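Local coordinates for hemolysin-related protein (Vibrio cholerae serotype O1, PDB 6MLT) that probably helps biofilms adhere to surfaces as a secreted, calcium- and carbohydrate-binding protein of the extracellular matrix, at residues Glu236-Val241 with Ser251-Leu256; Trp213-Asn218 with Gly260-Arg265. All coordinates share one frame; numbering follows the deposited sequence.

Interaction 1: Glu236-Val241 with Ser251-Leu256; sequences ELVVSV and SEIAVL. With NA (sodium ion), chain G.
With chi1 at -58°, Val239 sends CG2 between its backbone N and carbonyl carbon, which sets that methyl 3.9 Å from Ala254 CB; CG1 takes the other branch and meets Leu256 CD1 at 4.2 Å, the two side chains crossing at about a right angle. On the other face, Val238 has CG1 opposite its backbone N (chi1 -172°). That methyl lies 4.2 Å from Ile253 CD1, while CG2 leans on CG2 of Val255, and Ile445 from strand 443-448 closes over this cluster. Val241 CG2 rests on the aliphatic CG of Glu252, 3.8 Å away. Holding the frame is an antiparallel hairpin with six backbone bonds: Leu237 pairs with Leu256, Val239 with Ala254 and Val241 with Glu252, each in both directions. The Leu256 N to Leu237 O bond is short, 2.6 Å. Glu236, at the start of its strand, turns its carboxylate away and grips a sodium ion with both oxygens, OE2 at 2.6 Å; OE1 also accepts from Leu229 N. Asn228, Asp230, Asp232 and the Lys234 carbonyl complete the shell. Main-chain bonds thus join the strands and apolar side chains fill both faces of the hairpin, while the cation probably offsets the crowding of three carboxylates at one end.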
ATOM      1  N   GLU A 236       7.437   1.610  -7.102  1.00 23.57           N
ATOM      2  CA  GLU A 236       6.906   2.026  -8.388  1.00 22.57           C
ATOM      3  C   GLU A 236       5.700   2.922  -8.149  1.00 21.88           C
ATOM      4  O   GLU A 236       5.058   2.870  -7.100  1.00 23.27           O
ATOM      5  CB  GLU A 236       6.518   0.820  -9.248  1.00 25.69           C
ATOM      6  CG  GLU A 236       7.693   0.154  -9.972  1.00 37.51           C
ATOM      7  CD  GLU A 236       8.478  -0.811  -9.092  1.00 44.84           C
ATOM      8  OE1 GLU A 236       7.852  -1.672  -8.433  1.00 44.17           O
ATOM      9  OE2 GLU A 236       9.724  -0.712  -9.064  1.00 47.65           O
ATOM     10  N   LEU A 237       5.407   3.753  -9.143  1.00 21.56           N
ATOM     11  CA  LEU A 237       4.383   4.780  -9.052  1.00 20.35           C
ATOM     12  C   LEU A 237       3.380   4.566 -10.178  1.00 21.40           C
ATOM     13  O   LEU A 237       3.770   4.472 -11.345  1.00 22.43           O
ATOM     14  CB  LEU A 237       5.032   6.161  -9.153  1.00 24.80           C
ATOM     15  CG  LEU A 237       4.255   7.412  -8.778  1.00 33.97           C
ATOM     16  CD1 LEU A 237       3.850   7.395  -7.311  1.00 36.57           C
ATOM     17  CD2 LEU A 237       5.118   8.633  -9.086  1.00 37.37           C
ATOM     18  N   VAL A 238       2.101   4.462  -9.828  1.00 18.29           N
ATOM     19  CA  VAL A 238       1.019   4.342 -10.803  1.00 18.25           C
ATOM     20  C   VAL A 238       0.327   5.692 -10.906  1.00 20.06           C
ATOM     21  O   VAL A 238      -0.057   6.269  -9.884  1.00 20.96           O
ATOM     22  CB  VAL A 238       0.013   3.251 -10.395  1.00 18.10           C
ATOM     23  CG1 VAL A 238      -0.990   3.023 -11.513  1.00 19.01           C
ATOM     24  CG2 VAL A 238       0.733   1.962 -10.049  1.00 18.40           C
ATOM     25  N   VAL A 239       0.145   6.188 -12.132  1.00 17.31           N
ATOM     26  CA  VAL A 239      -0.428   7.512 -12.353  1.00 19.04           C
ATOM     27  C   VAL A 239      -1.535   7.431 -13.398  1.00 19.65           C
ATOM     28  O   VAL A 239      -1.479   6.622 -14.330  1.00 19.58           O
ATOM     29  CB  VAL A 239       0.646   8.533 -12.787  1.00 20.88           C
ATOM     30  CG1 VAL A 239       1.751   8.626 -11.745  1.00 23.70           C
ATOM     31  CG2 VAL A 239       1.232   8.167 -14.151  1.00 22.41           C
ATOM     32  N   SER A 240      -2.531   8.307 -13.249  1.00 18.81           N
ATOM     33  CA  SER A 240      -3.673   8.405 -14.156  1.00 20.89           C
ATOM     34  C   SER A 240      -3.766   9.812 -14.728  1.00 18.84           C
ATOM     35  O   SER A 240      -3.670  10.796 -13.986  1.00 18.55           O
ATOM     36  CB  SER A 240      -4.989   8.067 -13.435  1.00 24.40           C
ATOM     37  OG  SER A 240      -5.091   6.689 -13.121  1.00 25.44           O
ATOM     38  N   VAL A 241      -3.974   9.901 -16.039  1.00 17.48           N
ATOM     39  CA  VAL A 241      -4.271  11.158 -16.724  1.00 16.31           C
ATOM     40  C   VAL A 241      -5.664  11.026 -17.331  1.00 15.39           C
ATOM     41  O   VAL A 241      -5.826  10.302 -18.323  1.00 17.53           O
ATOM     42  CB  VAL A 241      -3.228  11.470 -17.807  1.00 18.03           C
ATOM     43  CG1 VAL A 241      -3.566  12.777 -18.520  1.00 17.91           C
ATOM     44  CG2 VAL A 241      -1.831  11.530 -17.203  1.00 20.07           C
ATOM     45  N   SER A 251      -5.394  10.880 -22.631  1.00 17.26           N
ATOM     46  CA  SER A 251      -5.522  10.135 -21.391  1.00 16.48           C
ATOM     47  C   SER A 251      -4.531   8.978 -21.369  1.00 18.11           C
ATOM     48  O   SER A 251      -4.028   8.539 -22.407  1.00 19.20           O
ATOM     49  CB  SER A 251      -6.947   9.606 -21.217  1.00 17.63           C
ATOM     50  OG  SER A 251      -7.272   8.631 -22.198  1.00 18.29           O
ATOM     51  N   GLU A 252      -4.244   8.493 -20.164  1.00 16.99           N
ATOM     52  CA  GLU A 252      -3.390   7.323 -20.036  1.00 19.80           C
ATOM     53  C   GLU A 252      -3.419   6.818 -18.603  1.00 19.47           C
ATOM     54  O   GLU A 252      -3.856   7.511 -17.677  1.00 19.80           O
ATOM     55  CB  GLU A 252      -1.948   7.628 -20.453  1.00 21.50           C
ATOM     56  CG  GLU A 252      -1.209   8.582 -19.529  1.00 22.41           C
ATOM     57  CD  GLU A 252       0.220   8.821 -19.988  1.00 28.88           C
ATOM     58  OE1 GLU A 252       0.449   9.751 -20.789  1.00 30.65           O
ATOM     59  OE2 GLU A 252       1.112   8.056 -19.564  1.00 30.88           O
ATOM     60  N   ILE A 253      -2.977   5.576 -18.454  1.00 21.36           N
ATOM     61  CA  ILE A 253      -2.540   5.024 -17.180  1.00 21.16           C
ATOM     62  C   ILE A 253      -1.101   4.577 -17.374  1.00 20.64           C
ATOM     63  O   ILE A 253      -0.749   4.041 -18.432  1.00 19.29           O
ATOM     64  CB  ILE A 253      -3.423   3.852 -16.708  1.00 25.44           C
ATOM     65  CG1 ILE A 253      -2.909   3.336 -15.365  1.00 33.43           C
ATOM     66  CG2 ILE A 253      -3.431   2.731 -17.742  1.00 24.86           C
ATOM     67  CD1 ILE A 253      -3.985   2.870 -14.439  1.00 36.84           C
ATOM     68  N   ALA A 254      -0.261   4.822 -16.377  1.00 20.19           N
ATOM     69  CA  ALA A 254       1.153   4.529 -16.538  1.00 18.64           C
ATOM     70  C   ALA A 254       1.737   4.078 -15.211  1.00 22.35           C
ATOM     71  O   ALA A 254       1.266   4.464 -14.138  1.00 23.15           O
ATOM     72  CB  ALA A 254       1.924   5.742 -17.071  1.00 22.26           C
ATOM     73  N   VAL A 255       2.759   3.240 -15.303  1.00 22.26           N
ATOM     74  CA  VAL A 255       3.562   2.839 -14.156  1.00 19.60           C
ATOM     75  C   VAL A 255       4.952   3.407 -14.364  1.00 21.96           C
ATOM     76  O   VAL A 255       5.599   3.136 -15.386  1.00 21.90           O
ATOM     77  CB  VAL A 255       3.606   1.316 -13.991  1.00 20.38           C
ATOM     78  CG1 VAL A 255       4.518   0.935 -12.832  1.00 20.80           C
ATOM     79  CG2 VAL A 255       2.203   0.768 -13.772  1.00 19.74           C
ATOM     80  N   LEU A 256       5.411   4.185 -13.395  1.00 20.61           N
ATOM     81  CA  LEU A 256       6.719   4.813 -13.437  1.00 20.88           C
ATOM     82  C   LEU A 256       7.632   4.166 -12.407  1.00 21.82           C
ATOM     83  O   LEU A 256       7.187   3.744 -11.337  1.00 23.12           O
ATOM     84  CB  LEU A 256       6.617   6.308 -13.147  1.00 19.25           C
ATOM     85  CG  LEU A 256       5.569   7.083 -13.945  1.00 21.83           C
ATOM     86  CD1 LEU A 256       5.542   8.526 -13.494  1.00 21.26           C
ATOM     87  CD2 LEU A 256       5.855   6.980 -15.429  1.00 25.14           C
TER
HETATM   88 NA    NA G1006      10.065  -2.471  -7.208  1.00 31.34          NA
HETATM   89  O   HOH W   1      -6.012   6.428 -16.198  1.00 32.96           O

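Interaction 2: Trp213-Asn218 with Gly260-Arg265; sequences WQYQAN and GSVKWR
Tyr215 OH is hydrogen-bonded to Glu252 OE2 and lies 3.4 Å from Arg265 NE, while the other oxygen of that carboxylate, OE1, forms a salt bridge with Arg265 NH2. The hydroxyl comes in at the edge of the guanidinium, near its plane, and the phenol ring is turned 38° from that plane. A bend at chi3 of Arg265 brings the flat group round to Glu252, so one acid anchors both the phenol and the arginine, and its negative charge is probably balanced there. On the same ring, Tyr215 CE1, next to the hydroxyl-bearing carbon, and Val262 CG2 press together at 3.4 Å, a tight apolar touch. The second half of the contact is a CH-pi interaction: Gly260 CA sits 3.3 Å from the centroid of the six-membered ring of Trp213, only 2° off the ring normal. Having no side chain, Gly260 can lay its N-CA bond over the indole face, with N within 3.4 Å of Trp213 CE2, before the chain lifts away toward its carbonyl. Trp213 NE1 makes a weak hydrogen bond to His258 O. Past the glycine, Lys263 and Trp264 form a classic beta bulge facing Val255. The contact therefore joins the end of strand 211-214, the last of its four-stranded sheet, to the loop and outermost strand 262-266 of the following sheet, with Leu237 of strand 236-241 also touching Trp213.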
ATOM      1  N   TRP A 213      12.375  15.356 -10.784  1.00 19.32           N
ATOM      2  CA  TRP A 213      12.053  14.972 -12.148  1.00 20.06           C
ATOM      3  C   TRP A 213      10.568  15.180 -12.380  1.00 20.38           C
ATOM      4  O   TRP A 213       9.799  15.450 -11.455  1.00 18.34           O
ATOM      5  CB  TRP A 213      12.456  13.525 -12.442  1.00 21.83           C
ATOM      6  CG  TRP A 213      11.942  12.470 -11.503  1.00 21.82           C
ATOM      7  CD1 TRP A 213      12.650  11.837 -10.524  1.00 25.40           C
ATOM      8  CD2 TRP A 213      10.631  11.887 -11.486  1.00 22.28           C
ATOM      9  NE1 TRP A 213      11.862  10.905  -9.894  1.00 23.46           N
ATOM     10  CE2 TRP A 213      10.619  10.913 -10.466  1.00 21.96           C
ATOM     11  CE3 TRP A 213       9.466  12.098 -12.230  1.00 24.33           C
ATOM     12  CZ2 TRP A 213       9.489  10.153 -10.168  1.00 22.40           C
ATOM     13  CZ3 TRP A 213       8.341  11.341 -11.933  1.00 23.56           C
ATOM     14  CH2 TRP A 213       8.361  10.381 -10.903  1.00 22.50           C
ATOM     15  N   GLN A 214      10.173  15.038 -13.639  1.00 21.88           N
ATOM     16  CA  GLN A 214       8.801  15.311 -14.027  1.00 21.81           C
ATOM     17  C   GLN A 214       8.405  14.381 -15.160  1.00 23.12           C
ATOM     18  O   GLN A 214       9.123  14.280 -16.158  1.00 26.65           O
ATOM     19  CB  GLN A 214       8.653  16.769 -14.456  1.00 23.74           C
ATOM     20  CG  GLN A 214       7.250  17.192 -14.780  1.00 26.34           C
ATOM     21  CD  GLN A 214       7.144  18.698 -14.887  1.00 29.23           C
ATOM     22  OE1 GLN A 214       7.405  19.417 -13.919  1.00 28.18           O
ATOM     23  NE2 GLN A 214       6.796  19.186 -16.072  1.00 31.53           N
ATOM     24  N   TYR A 215       7.276  13.701 -14.997  1.00 20.20           N
ATOM     25  CA  TYR A 215       6.721  12.876 -16.061  1.00 22.42           C
ATOM     26  C   TYR A 215       5.959  13.770 -17.029  1.00 23.90           C
ATOM     27  O   TYR A 215       5.041  14.487 -16.623  1.00 25.28           O
ATOM     28  CB  TYR A 215       5.802  11.803 -15.483  1.00 23.00           C
ATOM     29  CG  TYR A 215       5.187  10.909 -16.533  1.00 21.98           C
ATOM     30  CD1 TYR A 215       5.988  10.135 -17.355  1.00 24.07           C
ATOM     31  CD2 TYR A 215       3.810  10.843 -16.707  1.00 21.19           C
ATOM     32  CE1 TYR A 215       5.444   9.319 -18.323  1.00 25.98           C
ATOM     33  CE2 TYR A 215       3.251  10.022 -17.678  1.00 22.75           C
ATOM     34  CZ  TYR A 215       4.081   9.266 -18.480  1.00 25.31           C
ATOM     35  OH  TYR A 215       3.561   8.446 -19.445  1.00 28.40           O
ATOM     36  N   GLN A 216       6.340  13.728 -18.300  1.00 25.92           N
ATOM     37  CA  GLN A 216       5.692  14.535 -19.330  1.00 28.40           C
ATOM     38  C   GLN A 216       4.420  13.828 -19.781  1.00 27.80           C
ATOM     39  O   GLN A 216       4.474  12.742 -20.368  1.00 28.80           O
ATOM     40  CB  GLN A 216       6.642  14.765 -20.503  1.00 29.07           C
ATOM     41  N   ALA A 217       3.278  14.441 -19.501  1.00 24.26           N
ATOM     42  CA  ALA A 217       1.980  13.912 -19.878  1.00 24.77           C
ATOM     43  C   ALA A 217       1.272  14.910 -20.785  1.00 26.81           C
ATOM     44  O   ALA A 217       1.686  16.059 -20.931  1.00 26.89           O
ATOM     45  CB  ALA A 217       1.129  13.617 -18.640  1.00 23.36           C
ATOM     46  N   ASN A 218       0.178  14.453 -21.390  1.00 27.48           N
ATOM     47  CA  ASN A 218      -0.580  15.261 -22.332  1.00 28.38           C
ATOM     48  C   ASN A 218      -1.667  16.101 -21.665  1.00 25.59           C
ATOM     49  O   ASN A 218      -2.318  16.900 -22.346  1.00 25.02           O
ATOM     50  CB  ASN A 218      -1.192  14.342 -23.397  1.00 31.64           C
ATOM     51  CG  ASN A 218      -0.135  13.525 -24.130  1.00 34.94           C
ATOM     52  OD1 ASN A 218      -0.193  12.289 -24.188  1.00 34.50           O
ATOM     53  ND2 ASN A 218       0.844  14.215 -24.679  1.00 31.93           N
ATOM     54  N   GLY A 260      11.344   8.121 -12.331  1.00 27.15           N
ATOM     55  CA  GLY A 260      10.480   8.768 -13.293  1.00 28.84           C
ATOM     56  C   GLY A 260      10.425   8.111 -14.655  1.00 28.03           C
ATOM     57  O   GLY A 260       9.566   8.480 -15.464  1.00 27.34           O
ATOM     58  N   SER A 261      11.304   7.152 -14.944  1.00 25.04           N
ATOM     59  CA  SER A 261      11.249   6.480 -16.235  1.00 25.32           C
ATOM     60  C   SER A 261      10.000   5.604 -16.322  1.00 25.58           C
ATOM     61  O   SER A 261       9.450   5.158 -15.310  1.00 24.19           O
ATOM     62  CB  SER A 261      12.515   5.651 -16.466  1.00 28.30           C
ATOM     63  OG  SER A 261      12.638   4.611 -15.515  1.00 29.02           O
ATOM     64  N   VAL A 262       9.539   5.373 -17.548  1.00 25.28           N
ATOM     65  CA  VAL A 262       8.288   4.653 -17.769  1.00 25.85           C
ATOM     66  C   VAL A 262       8.566   3.157 -17.739  1.00 24.68           C
ATOM     67  O   VAL A 262       9.392   2.657 -18.504  1.00 24.42           O
ATOM     68  CB  VAL A 262       7.641   5.054 -19.103  1.00 29.61           C
ATOM     69  CG1 VAL A 262       6.410   4.184 -19.392  1.00 32.32           C
ATOM     70  CG2 VAL A 262       7.259   6.525 -19.087  1.00 28.74           C
ATOM     71  N   LYS A 263       7.859   2.436 -16.873  1.00 23.83           N
ATOM     72  CA  LYS A 263       7.845   0.980 -16.956  1.00 22.57           C
ATOM     73  C   LYS A 263       6.920   0.527 -18.077  1.00 23.47           C
ATOM     74  O   LYS A 263       7.328  -0.215 -18.973  1.00 21.62           O
ATOM     75  CB  LYS A 263       7.407   0.374 -15.620  1.00 23.53           C
ATOM     76  CG  LYS A 263       7.483  -1.146 -15.602  1.00 31.01           C
ATOM     77  CD  LYS A 263       6.922  -1.736 -14.322  1.00 40.72           C
ATOM     78  CE  LYS A 263       6.816  -3.252 -14.435  1.00 54.50           C
ATOM     79  NZ  LYS A 263       6.494  -3.894 -13.138  1.00 64.33           N
ATOM     80  N   TRP A 264       5.662   0.957 -18.031  1.00 21.94           N
ATOM     81  CA  TRP A 264       4.747   0.786 -19.150  1.00 24.09           C
ATOM     82  C   TRP A 264       3.651   1.836 -19.034  1.00 23.73           C
ATOM     83  O   TRP A 264       3.423   2.410 -17.965  1.00 22.04           O
ATOM     84  CB  TRP A 264       4.148  -0.627 -19.203  1.00 24.55           C
ATOM     85  CG  TRP A 264       3.451  -1.081 -17.950  1.00 23.50           C
ATOM     86  CD1 TRP A 264       3.992  -1.824 -16.943  1.00 26.77           C
ATOM     87  CD2 TRP A 264       2.078  -0.847 -17.582  1.00 24.17           C
ATOM     88  NE1 TRP A 264       3.047  -2.057 -15.965  1.00 27.29           N
ATOM     89  CE2 TRP A 264       1.866  -1.467 -16.336  1.00 24.03           C
ATOM     90  CE3 TRP A 264       1.013  -0.171 -18.187  1.00 24.00           C
ATOM     91  CZ2 TRP A 264       0.631  -1.433 -15.682  1.00 22.11           C
ATOM     92  CZ3 TRP A 264      -0.211  -0.136 -17.535  1.00 22.77           C
ATOM     93  CH2 TRP A 264      -0.392  -0.764 -16.298  1.00 21.21           C
ATOM     94  N   ARG A 265       2.991   2.097 -20.161  1.00 21.98           N
ATOM     95  CA  ARG A 265       1.874   3.027 -20.189  1.00 22.58           C
ATOM     96  C   ARG A 265       0.870   2.555 -21.229  1.00 22.33           C
ATOM     97  O   ARG A 265       1.219   1.847 -22.178  1.00 23.76           O
ATOM     98  CB  ARG A 265       2.329   4.458 -20.498  1.00 25.81           C
ATOM     99  CG  ARG A 265       2.842   4.664 -21.909  1.00 31.30           C
ATOM    100  CD  ARG A 265       3.299   6.099 -22.148  1.00 37.25           C
ATOM    101  NE  ARG A 265       2.188   7.050 -22.237  1.00 39.18           N
ATOM    102  CZ  ARG A 265       1.405   7.197 -23.304  1.00 41.87           C
ATOM    103  NH1 ARG A 265       1.582   6.444 -24.381  1.00 50.31           N
ATOM    104  NH2 ARG A 265       0.434   8.098 -23.295  1.00 35.29           N
TER

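In the fold
The two contacts lie with their centres about 8 Å apart, and interaction 1 is nested along the chain within the loop that interaction 2 closes. Interaction 1 is the buried hairpin at the middle of the four-stranded antiparallel sheet 224-266; interaction 2 lies at the surface and ties the outer strand of that sheet to the outer strand of the preceding one, 185-214. They share that sheet, in which strands 252-256 and 262-266 are neighbours: Leu256 packs on Tyr215, Ala254 on Arg265, and Val255 O bonds Lys263 N. Consecutive sheets in simple strand order are consistent with beta-propeller blades; on that reading, interaction 1 lies within a blade and interaction 2 joins it to the one before.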